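Local atomic coordinates of peroxinectin A (Dictyostelium discoideum, PDB entry 6ERC), a protein that catalyses the hydrogen peroxide-dependent oxidation of phenolic donors as a secreted haem peroxidase of the animal type, with activity toward iodide and thiocyanate. Residues T24-A30 with N289-E295; F278-Y284 with R466-W472; P406-W410 with K424-V430. All coordinates share one frame; numbering follows the deposited sequence.

Contact 1: T24-A30 with N289-E295; sequences TPFIRLA and NAQVSNE
OE2 of E295 accepts from the backbone N of A30, which comes from above the carboxylate plane (3.0 Å), and from a water, with a weak third bond from L29 N. That L29 N-H is aimed mainly at E295 OE1, which it meets at 3.2 Å and almost straight (176°), on the syn side but tilted out of the carboxylate plane. A bend in the glutamate chain (chi2 79°) swings the carboxylate onto these two successive amides. The same water joins R28 NH1 and A30 O, so the acid reaches the arginine indirectly.

R28 and N294 run alongside each other, guanidinium over amide with planes 19° apart. R28 NH2 and N294 ND2, 3.2 Å apart, are both donors; the stack is held from outside, R28 by E141 and the carbonyl of H390, N294 by E141, Q142 and H390. I27 forms an isolated beta bridge with S293: I27 N donates to V292 O (2.9 Å), and I27 O accepts from N294 N. Small, hydroxyl-bearing S293 suits the N-cap, its OG bonding F296 N at the start of helix 294-300. The F26 side chain comes within about 5 Å of the haem.

Around this junction, L29 packs on helix 452-467 and A30 on helix 395-401, while strand 24-25 edges the four-stranded sheet beside strand 139-144.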
loop_
_atom_site.group_PDB
_atom_site.type_symbol
_atom_site.label_atom_id
_atom_site.label_comp_id
_atom_site.label_asym_id
_atom_site.label_seq_id
_atom_site.Cartn_x
_atom_site.Cartn_y
_atom_site.Cartn_z
ATOM N N THR A 24 -15.876 6.990 -0.776
ATOM C CA THR A 24 -16.175 7.942 -1.840
ATOM C C THR A 24 -15.492 7.527 -3.141
ATOM O O THR A 24 -14.423 6.902 -3.113
ATOM C CB THR A 24 -15.721 9.361 -1.470
ATOM O OG1 THR A 24 -14.314 9.367 -1.211
ATOM C CG2 THR A 24 -16.471 9.867 -0.246
ATOM N N PRO A 25 -16.090 7.840 -4.295
ATOM C CA PRO A 25 -15.499 7.409 -5.570
ATOM C C PRO A 25 -14.063 7.886 -5.715
ATOM O O PRO A 25 -13.672 8.944 -5.207
ATOM C CB PRO A 25 -16.402 8.051 -6.635
ATOM C CG PRO A 25 -17.644 8.526 -5.929
ATOM C CD PRO A 25 -17.461 8.363 -4.444
ATOM N N PHE A 26 -13.265 7.064 -6.395
ATOM C CA PHE A 26 -11.905 7.455 -6.743
ATOM C C PHE A 26 -11.916 8.589 -7.764
ATOM O O PHE A 26 -12.932 8.886 -8.403
ATOM C CB PHE A 26 -11.114 6.270 -7.311
ATOM C CG PHE A 26 -10.653 5.288 -6.275
ATOM C CD1 PHE A 26 -9.552 5.562 -5.479
ATOM C CD2 PHE A 26 -11.294 4.067 -6.121
ATOM C CE1 PHE A 26 -9.115 4.648 -4.538
ATOM C CE2 PHE A 26 -10.859 3.151 -5.181
ATOM C CZ PHE A 26 -9.768 3.443 -4.389
ATOM N N ILE A 27 -10.759 9.212 -7.918
ATOM C CA ILE A 27 -10.541 10.213 -8.953
ATOM C C ILE A 27 -9.946 9.525 -10.178
ATOM O O ILE A 27 -9.368 8.439 -10.090
ATOM C CB ILE A 27 -9.624 11.355 -8.441
ATOM C CG1 ILE A 27 -10.291 12.106 -7.286
ATOM C CG2 ILE A 27 -9.262 12.339 -9.545
ATOM C CD1 ILE A 27 -11.592 12.809 -7.657
ATOM N N ARG A 28 -10.105 10.154 -11.340
ATOM C CA ARG A 28 -9.523 9.673 -12.585
ATOM C C ARG A 28 -8.598 10.739 -13.153
ATOM O O ARG A 28 -8.997 11.898 -13.301
ATOM C CB ARG A 28 -10.607 9.326 -13.611
ATOM C CG ARG A 28 -11.498 8.157 -13.228
ATOM C CD ARG A 28 -10.886 6.817 -13.606
ATOM N NE ARG A 28 -11.790 5.718 -13.279
ATOM C CZ ARG A 28 -11.536 4.435 -13.509
ATOM N NH1 ARG A 28 -10.396 4.065 -14.077
ATOM N NH2 ARG A 28 -12.428 3.517 -13.168
ATOM N N LEU A 29 -7.364 10.344 -13.464
ATOM C CA LEU A 29 -6.496 11.199 -14.265
ATOM C C LEU A 29 -6.791 11.053 -15.749
ATOM O O LEU A 29 -6.584 12.000 -16.515
ATOM C CB LEU A 29 -5.027 10.864 -14.003
ATOM C CG LEU A 29 -4.566 10.860 -12.545
ATOM C CD1 LEU A 29 -3.083 10.535 -12.478
ATOM C CD2 LEU A 29 -4.863 12.193 -11.875
ATOM N N ALA A 30 -7.277 9.883 -16.164
ATOM C CA ALA A 30 -7.563 9.590 -17.559
ATOM C C ALA A 30 -8.912 8.893 -17.657
ATOM O O ALA A 30 -9.301 8.136 -16.765
ATOM C CB ALA A 30 -6.470 8.708 -18.172
ATOM N N ASN A 289 -8.133 18.690 -4.390
ATOM C CA ASN A 289 -8.805 17.486 -3.921
ATOM C C ASN A 289 -7.755 16.428 -3.604
ATOM O O ASN A 289 -6.994 16.018 -4.487
ATOM C CB ASN A 289 -9.794 16.972 -4.967
ATOM C CG ASN A 289 -10.608 15.792 -4.473
ATOM O OD1 ASN A 289 -10.497 15.384 -3.320
ATOM N ND2 ASN A 289 -11.442 15.244 -5.346
ATOM N N ALA A 290 -7.713 15.995 -2.345
ATOM C CA ALA A 290 -6.752 14.994 -1.902
ATOM C C ALA A 290 -7.187 13.567 -2.211
ATOM O O ALA A 290 -6.406 12.639 -1.974
ATOM C CB ALA A 290 -6.515 15.134 -0.397
ATOM N N GLN A 291 -8.402 13.371 -2.724
ATOM C CA GLN A 291 -8.902 12.034 -3.014
ATOM C C GLN A 291 -7.914 11.271 -3.888
ATOM O O GLN A 291 -7.279 11.841 -4.778
ATOM C CB GLN A 291 -10.264 12.126 -3.707
ATOM C CG GLN A 291 -10.950 10.788 -3.949
ATOM C CD GLN A 291 -11.573 10.212 -2.695
ATOM O OE1 GLN A 291 -12.049 10.947 -1.829
ATOM N NE2 GLN A 291 -11.576 8.889 -2.591
ATOM N N VAL A 292 -7.786 9.968 -3.625
ATOM C CA VAL A 292 -6.848 9.143 -4.376
ATOM C C VAL A 292 -7.354 8.952 -5.800
ATOM O O VAL A 292 -8.563 8.836 -6.044
ATOM C CB VAL A 292 -6.643 7.789 -3.674
ATOM C CG1 VAL A 292 -5.758 6.866 -4.519
ATOM C CG2 VAL A 292 -6.038 7.991 -2.293
ATOM N N SER A 293 -6.427 8.914 -6.752
ATOM C CA SER A 293 -6.772 8.661 -8.141
ATOM C C SER A 293 -6.816 7.164 -8.407
ATOM O O SER A 293 -6.067 6.381 -7.816
ATOM C CB SER A 293 -5.766 9.319 -9.085
ATOM O OG SER A 293 -4.515 8.657 -9.023
ATOM N N ASN A 294 -7.705 6.773 -9.320
ATOM C CA ASN A 294 -7.862 5.361 -9.642
ATOM C C ASN A 294 -6.581 4.778 -10.219
ATOM O O ASN A 294 -6.255 3.614 -9.956
ATOM C CB ASN A 294 -9.019 5.180 -10.623
ATOM C CG ASN A 294 -9.681 3.830 -10.494
ATOM O OD1 ASN A 294 -9.019 2.792 -10.539
ATOM N ND2 ASN A 294 -10.998 3.835 -10.314
ATOM N N GLU A 295 -5.837 5.569 -10.991
ATOM C CA GLU A 295 -4.608 5.069 -11.594
ATOM C C GLU A 295 -3.496 4.931 -10.565
ATOM O O GLU A 295 -2.636 4.056 -10.702
ATOM C CB GLU A 295 -4.161 5.992 -12.729
ATOM C CG GLU A 295 -5.170 6.139 -13.864
ATOM C CD GLU A 295 -6.292 7.111 -13.532
ATOM O OE1 GLU A 295 -6.399 7.524 -12.358
ATOM O OE2 GLU A 295 -7.065 7.462 -14.450
HETATM O O HOH W 1 -8.673 5.751 -15.863
#

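Contact 2: F278-Y284 with R466-W472; sequences FPSYTGY and RAGDRFW
R466, near the end of helix 452-467, reaches into the loop 278-284 that follows helix 247-275; beyond it a type I turn, D469-W472, with D469 OD1 forming an Asx turn, packs against Y281 and Y284.

The direct polar grip is on one carbonyl: R466 NH2 donates to P279 O at 2.8 Å, with the oxygen in the guanidinium plane, though the N-H comes from above the carbonyl plane, and R466 NH1 adds a weak bond. A bend at chi3 (83°) directs the long arginine there. F278 CE2 lies over one face of the guanidinium, 3.4 Å from NH2, and Y281 N over the other. Replacing R466 by an alanine is likely to take these donors from P279 O and to open a gap between F278 and Y281.

Aromatic and apolar contacts follow. Y281 CD1 meets R466 CG at 3.3 Å, and W472 CD1 sits over one face of the Y281 ring, the two rings inclined at 37°. Tyrosine suits position 284 by offering both a face and a hydroxyl: R470 CA makes a CH-pi contact over the ring, 3.7 Å from its centroid.

A separate polar link is water-mediated: one water spans Y284 OH, at 2.5 Å, and G468 O, at 2.9 Å.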
loop_
_atom_site.group_PDB
_atom_site.type_symbol
_atom_site.label_atom_id
_atom_site.label_comp_id
_atom_site.label_asym_id
_atom_site.label_seq_id
_atom_site.Cartn_x
_atom_site.Cartn_y
_atom_site.Cartn_z
ATOM N N PHE A 278 11.642 15.901 -3.963
ATOM C CA PHE A 278 10.250 16.332 -3.922
ATOM C C PHE A 278 10.195 17.804 -3.532
ATOM O O PHE A 278 10.909 18.225 -2.614
ATOM C CB PHE A 278 9.439 15.485 -2.940
ATOM C CG PHE A 278 7.962 15.493 -3.213
ATOM C CD1 PHE A 278 7.432 14.733 -4.243
ATOM C CD2 PHE A 278 7.105 16.264 -2.447
ATOM C CE1 PHE A 278 6.073 14.740 -4.501
ATOM C CE2 PHE A 278 5.744 16.275 -2.701
ATOM C CZ PHE A 278 5.229 15.512 -3.729
ATOM N N PRO A 279 9.370 18.617 -4.193
ATOM C CA PRO A 279 9.336 20.044 -3.864
ATOM C C PRO A 279 8.874 20.283 -2.435
ATOM O O PRO A 279 8.249 19.434 -1.795
ATOM C CB PRO A 279 8.340 20.621 -4.878
ATOM C CG PRO A 279 7.482 19.470 -5.249
ATOM C CD PRO A 279 8.394 18.284 -5.244
ATOM N N SER A 280 9.193 21.471 -1.938
ATOM C CA SER A 280 8.832 21.850 -0.585
ATOM C C SER A 280 7.374 22.290 -0.517
ATOM O O SER A 280 6.809 22.799 -1.488
ATOM C CB SER A 280 9.753 22.966 -0.097
ATOM O OG SER A 280 9.921 23.953 -1.101
ATOM N N TYR A 281 6.770 22.081 0.653
ATOM C CA TYR A 281 5.372 22.439 0.875
ATOM C C TYR A 281 5.134 23.907 0.545
ATOM O O TYR A 281 5.964 24.769 0.845
ATOM C CB TYR A 281 5.000 22.147 2.331
ATOM C CG TYR A 281 3.546 22.353 2.698
ATOM C CD1 TYR A 281 2.536 21.671 2.035
ATOM C CD2 TYR A 281 3.187 23.202 3.737
ATOM C CE1 TYR A 281 1.206 21.846 2.383
ATOM C CE2 TYR A 281 1.864 23.382 4.093
ATOM C CZ TYR A 281 0.877 22.703 3.412
ATOM O OH TYR A 281 -0.443 22.880 3.762
ATOM N N THR A 282 3.992 24.190 -0.085
ATOM C CA THR A 282 3.633 25.547 -0.485
ATOM C C THR A 282 2.336 26.033 0.154
ATOM O O THR A 282 1.775 27.038 -0.302
ATOM C CB THR A 282 3.511 25.646 -2.008
ATOM O OG1 THR A 282 2.502 24.737 -2.466
ATOM C CG2 THR A 282 4.835 25.319 -2.676
ATOM N N GLY A 283 1.840 25.355 1.183
ATOM C CA GLY A 283 0.658 25.803 1.886
ATOM C C GLY A 283 -0.589 25.035 1.478
ATOM O O GLY A 283 -0.674 24.436 0.401
ATOM N N TYR A 284 -1.581 25.064 2.365
ATOM C CA TYR A 284 -2.838 24.373 2.117
ATOM C C TYR A 284 -3.643 25.099 1.051
ATOM O O TYR A 284 -3.792 26.324 1.094
ATOM C CB TYR A 284 -3.644 24.269 3.409
ATOM C CG TYR A 284 -5.070 23.806 3.214
ATOM C CD1 TYR A 284 -5.352 22.516 2.787
ATOM C CD2 TYR A 284 -6.137 24.658 3.470
ATOM C CE1 TYR A 284 -6.657 22.090 2.613
ATOM C CE2 TYR A 284 -7.443 24.242 3.300
ATOM C CZ TYR A 284 -7.697 22.959 2.872
ATOM O OH TYR A 284 -8.998 22.543 2.703
ATOM N N ARG A 466 -0.986 16.212 0.115
ATOM C CA ARG A 466 -0.374 17.210 0.983
ATOM C C ARG A 466 -1.041 18.573 0.844
ATOM O O ARG A 466 -1.418 19.186 1.847
ATOM C CB ARG A 466 1.124 17.332 0.675
ATOM C CG ARG A 466 1.805 18.499 1.372
ATOM C CD ARG A 466 3.321 18.415 1.283
ATOM N NE ARG A 466 3.836 18.941 0.021
ATOM C CZ ARG A 466 5.127 18.991 -0.302
ATOM N NH1 ARG A 466 6.050 18.546 0.541
ATOM N NH2 ARG A 466 5.501 19.489 -1.472
ATOM N N ALA A 467 -1.202 19.055 -0.391
ATOM C CA ALA A 467 -1.761 20.384 -0.608
ATOM C C ALA A 467 -3.238 20.447 -0.244
ATOM O O ALA A 467 -3.711 21.484 0.235
ATOM C CB ALA A 467 -1.556 20.801 -2.064
ATOM N N GLY A 468 -3.977 19.365 -0.465
ATOM C CA GLY A 468 -5.386 19.330 -0.135
ATOM C C GLY A 468 -5.703 18.964 1.295
ATOM O O GLY A 468 -6.879 18.840 1.647
ATOM N N ASP A 469 -4.686 18.790 2.134
ATOM C CA ASP A 469 -4.873 18.396 3.523
ATOM C C ASP A 469 -4.872 19.640 4.406
ATOM O O ASP A 469 -3.865 20.354 4.485
ATOM C CB ASP A 469 -3.780 17.419 3.956
ATOM C CG ASP A 469 -4.054 16.798 5.310
ATOM O OD1 ASP A 469 -4.990 17.250 6.002
ATOM O OD2 ASP A 469 -3.336 15.848 5.681
ATOM N N ARG A 470 -6.005 19.895 5.066
ATOM C CA ARG A 470 -6.126 21.061 5.933
ATOM C C ARG A 470 -5.353 20.875 7.233
ATOM O O ARG A 470 -4.939 21.861 7.853
ATOM C CB ARG A 470 -7.606 21.339 6.219
ATOM C CG ARG A 470 -7.873 22.612 7.011
ATOM C CD ARG A 470 -9.357 22.970 7.017
ATOM N NE ARG A 470 -10.174 21.986 7.727
ATOM C CZ ARG A 470 -10.556 22.083 8.999
ATOM N NH1 ARG A 470 -10.207 23.127 9.736
ATOM N NH2 ARG A 470 -11.298 21.127 9.540
ATOM N N PHE A 471 -5.140 19.628 7.653
ATOM C CA PHE A 471 -4.412 19.317 8.874
ATOM C C PHE A 471 -2.961 18.922 8.608
ATOM O O PHE A 471 -2.342 18.256 9.446
ATOM C CB PHE A 471 -5.123 18.194 9.634
ATOM C CG PHE A 471 -6.456 18.587 10.212
ATOM C CD1 PHE A 471 -7.579 18.676 9.405
ATOM C CD2 PHE A 471 -6.591 18.842 11.568
ATOM C CE1 PHE A 471 -8.806 19.028 9.937
ATOM C CE2 PHE A 471 -7.816 19.192 12.104
ATOM C CZ PHE A 471 -8.924 19.284 11.288
ATOM N N TRP A 472 -2.406 19.308 7.458
ATOM C CA TRP A 472 -1.025 18.962 7.154
ATOM C C TRP A 472 -0.092 19.587 8.184
ATOM O O TRP A 472 -0.240 20.754 8.555
ATOM C CB TRP A 472 -0.652 19.424 5.745
ATOM C CG TRP A 472 0.696 18.933 5.323
ATOM C CD1 TRP A 472 1.846 19.662 5.230
ATOM C CD2 TRP A 472 1.039 17.593 4.955
ATOM N NE1 TRP A 472 2.885 18.859 4.822
ATOM C CE2 TRP A 472 2.414 17.583 4.649
ATOM C CE3 TRP A 472 0.316 16.401 4.854
ATOM C CZ2 TRP A 472 3.078 16.429 4.243
ATOM C CZ3 TRP A 472 0.976 15.258 4.453
ATOM C CH2 TRP A 472 2.342 15.279 4.154
HETATM O O HOH W 2 -9.250 20.015 2.713
#

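Contact 3: P406-W410 with K424-V430; sequences PVQTW and KNAYKSV
W410 is slotted between K424 and V430, with CH-pi contacts on both faces of the indole, and so closes the short helical excursion of helices 410-413 and 417-426 back on its own start. From CB, which points toward 424-430, CG leaves anti to the carbonyl carbon (chi1 -48°), and the ring enters with a different aliphatic group on each face.

Its five-membered ring comes first. CD1 meets K424 CE at 3.7 Å, and NE1 and CE2 lie under K424 CG, which makes a CH-pi contact 3.7 Å from the centroid of this ring. Because the lysine chain is extended beyond CG, its methylenes run along the indole and carry the ammonium past it; lysine thus offers a greasy stem to the ring and keeps its charge at the exposed surface.

On the opposite face V430 takes over, its CG1 lying 3.9 Å from the centroid of the six-membered ring and touching CD2 and CE3. At the far end CZ2 has K428 O near the ring plane, and the tip, CH2, abuts Y427 O at 3.4 Å. A broad flat indole can thus meet both the last turn of the helix and the chain leaving it.

D412 OD1 accepts from the backbone N of Q408 and of T409. V430 also turns to V407, whose CG2 methyl packs on V430 CB at 3.9 Å.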
loop_
_atom_site.group_PDB
_atom_site.type_symbol
_atom_site.label_atom_id
_atom_site.label_comp_id
_atom_site.label_asym_id
_atom_site.label_seq_id
_atom_site.Cartn_x
_atom_site.Cartn_y
_atom_site.Cartn_z
ATOM N N PRO A 406 3.291 8.982 -26.878
ATOM C CA PRO A 406 3.121 7.527 -26.954
ATOM C C PRO A 406 4.319 6.863 -27.614
ATOM O O PRO A 406 5.020 7.464 -28.429
ATOM C CB PRO A 406 1.856 7.365 -27.801
ATOM C CG PRO A 406 1.850 8.567 -28.678
ATOM C CD PRO A 406 2.457 9.683 -27.872
ATOM N N VAL A 407 4.552 5.607 -27.244
ATOM C CA VAL A 407 5.646 4.842 -27.827
ATOM C C VAL A 407 5.255 4.395 -29.228
ATOM O O VAL A 407 4.072 4.223 -29.546
ATOM C CB VAL A 407 6.020 3.635 -26.944
ATOM C CG1 VAL A 407 6.496 4.099 -25.574
ATOM C CG2 VAL A 407 4.848 2.667 -26.819
ATOM N N GLN A 408 6.261 4.204 -30.077
ATOM C CA GLN A 408 6.046 3.714 -31.430
ATOM C C GLN A 408 6.473 2.268 -31.628
ATOM O O GLN A 408 5.828 1.552 -32.395
ATOM C CB GLN A 408 6.789 4.598 -32.440
ATOM C CG GLN A 408 6.197 5.995 -32.591
ATOM C CD GLN A 408 6.779 6.754 -33.773
ATOM O OE1 GLN A 408 7.882 6.456 -34.238
ATOM N NE2 GLN A 408 6.034 7.737 -34.272
ATOM N N THR A 409 7.532 1.818 -30.959
ATOM C CA THR A 409 7.977 0.436 -31.060
ATOM C C THR A 409 8.377 -0.066 -29.681
ATOM O O THR A 409 8.417 0.689 -28.704
ATOM C CB THR A 409 9.145 0.278 -32.046
ATOM O OG1 THR A 409 9.640 -1.068 -31.996
ATOM C CG2 THR A 409 10.276 1.239 -31.719
ATOM N N TRP A 410 8.682 -1.363 -29.614
ATOM C CA TRP A 410 8.996 -1.983 -28.331
ATOM C C TRP A 410 10.260 -1.387 -27.731
ATOM O O TRP A 410 10.362 -1.227 -26.509
ATOM C CB TRP A 410 9.146 -3.494 -28.499
ATOM C CG TRP A 410 8.035 -4.134 -29.275
ATOM C CD1 TRP A 410 8.040 -4.448 -30.604
ATOM C CD2 TRP A 410 6.753 -4.538 -28.774
ATOM N NE1 TRP A 410 6.844 -5.022 -30.960
ATOM C CE2 TRP A 410 6.037 -5.089 -29.855
ATOM C CE3 TRP A 410 6.144 -4.487 -27.517
ATOM C CZ2 TRP A 410 4.742 -5.586 -29.717
ATOM C CZ3 TRP A 410 4.856 -4.981 -27.384
ATOM C CH2 TRP A 410 4.172 -5.523 -28.477
ATOM N N LYS A 424 6.450 -8.685 -26.801
ATOM C CA LYS A 424 6.007 -9.198 -28.095
ATOM C C LYS A 424 5.186 -10.468 -27.926
ATOM O O LYS A 424 4.183 -10.668 -28.621
ATOM C CB LYS A 424 7.209 -9.474 -29.000
ATOM C CG LYS A 424 7.978 -8.242 -29.443
ATOM C CD LYS A 424 9.248 -8.636 -30.188
ATOM C CE LYS A 424 10.184 -7.451 -30.376
ATOM N NZ LYS A 424 11.421 -7.830 -31.117
ATOM N N ASN A 425 5.603 -11.343 -27.010
ATOM C CA ASN A 425 4.889 -12.596 -26.788
ATOM C C ASN A 425 3.526 -12.353 -26.147
ATOM O O ASN A 425 2.552 -13.043 -26.468
ATOM C CB ASN A 425 5.737 -13.521 -25.913
ATOM C CG ASN A 425 5.193 -14.938 -25.850
ATOM O OD1 ASN A 425 4.071 -15.210 -26.285
ATOM N ND2 ASN A 425 5.987 -15.850 -25.297
ATOM N N ALA A 426 3.437 -11.379 -25.238
ATOM C CA ALA A 426 2.188 -11.139 -24.519
ATOM C C ALA A 426 1.210 -10.307 -25.340
ATOM O O ALA A 426 0.003 -10.573 -25.324
ATOM C CB ALA A 426 2.475 -10.445 -23.185
ATOM N N TYR A 427 1.706 -9.299 -26.051
ATOM C CA TYR A 427 0.869 -8.401 -26.829
ATOM C C TYR A 427 1.339 -8.377 -28.276
ATOM O O TYR A 427 2.528 -8.542 -28.562
ATOM C CB TYR A 427 0.903 -6.979 -26.258
ATOM C CG TYR A 427 0.622 -6.910 -24.778
ATOM C CD1 TYR A 427 -0.679 -6.859 -24.301
ATOM C CD2 TYR A 427 1.658 -6.891 -23.860
ATOM C CE1 TYR A 427 -0.939 -6.794 -22.949
ATOM C CE2 TYR A 427 1.409 -6.825 -22.506
ATOM C CZ TYR A 427 0.110 -6.776 -22.055
ATOM O OH TYR A 427 -0.142 -6.711 -20.707
ATOM N N LYS A 428 0.393 -8.166 -29.190
ATOM C CA LYS A 428 0.732 -8.049 -30.600
ATOM C C LYS A 428 1.028 -6.615 -31.014
ATOM O O LYS A 428 1.681 -6.402 -32.041
ATOM C CB LYS A 428 -0.399 -8.617 -31.468
ATOM C CG LYS A 428 -1.692 -7.821 -31.435
ATOM C CD LYS A 428 -2.834 -8.615 -32.058
ATOM C CE LYS A 428 -4.110 -7.787 -32.161
ATOM N NZ LYS A 428 -4.003 -6.713 -33.191
ATOM N N SER A 429 0.582 -5.633 -30.233
ATOM C CA SER A 429 0.861 -4.231 -30.507
ATOM C C SER A 429 1.225 -3.525 -29.210
ATOM O O SER A 429 0.820 -3.944 -28.123
ATOM C CB SER A 429 -0.342 -3.536 -31.157
ATOM O OG SER A 429 -0.101 -2.150 -31.319
ATOM N N VAL A 430 2.001 -2.445 -29.333
ATOM C CA VAL A 430 2.316 -1.632 -28.161
ATOM C C VAL A 430 1.050 -0.992 -27.610
ATOM O O VAL A 430 0.887 -0.853 -26.393
ATOM C CB VAL A 430 3.383 -0.572 -28.499
ATOM C CG1 VAL A 430 4.700 -1.235 -28.873
ATOM C CG2 VAL A 430 2.904 0.362 -29.606
#

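How the contacts relate
Contacts 1 and 2 are neighbours, their centres 18 Å apart, and they touch where A290 CB packs on G468 O at 4.2 Å. Their segments alternate along the chain, 24-30, 278-284, 289-295, 466-472, so the two contacts cross and bring together the N-terminal arm, the loop after helix 247-275 and the end of helix 452-467; that helix also packs against contact 1. Contact 3 lies nested within the loop closed by contact 2, its centre 39 Å from that of contact 2 and 28 Å from that of contact 1. Helix 395-401 touches both contacts 1 and 3. Contact 1 borders the haem region, contact 2 lies away from the annotated sites, and contact 3, about 29 Å from the chain centre, joins a peripheral part of the fold.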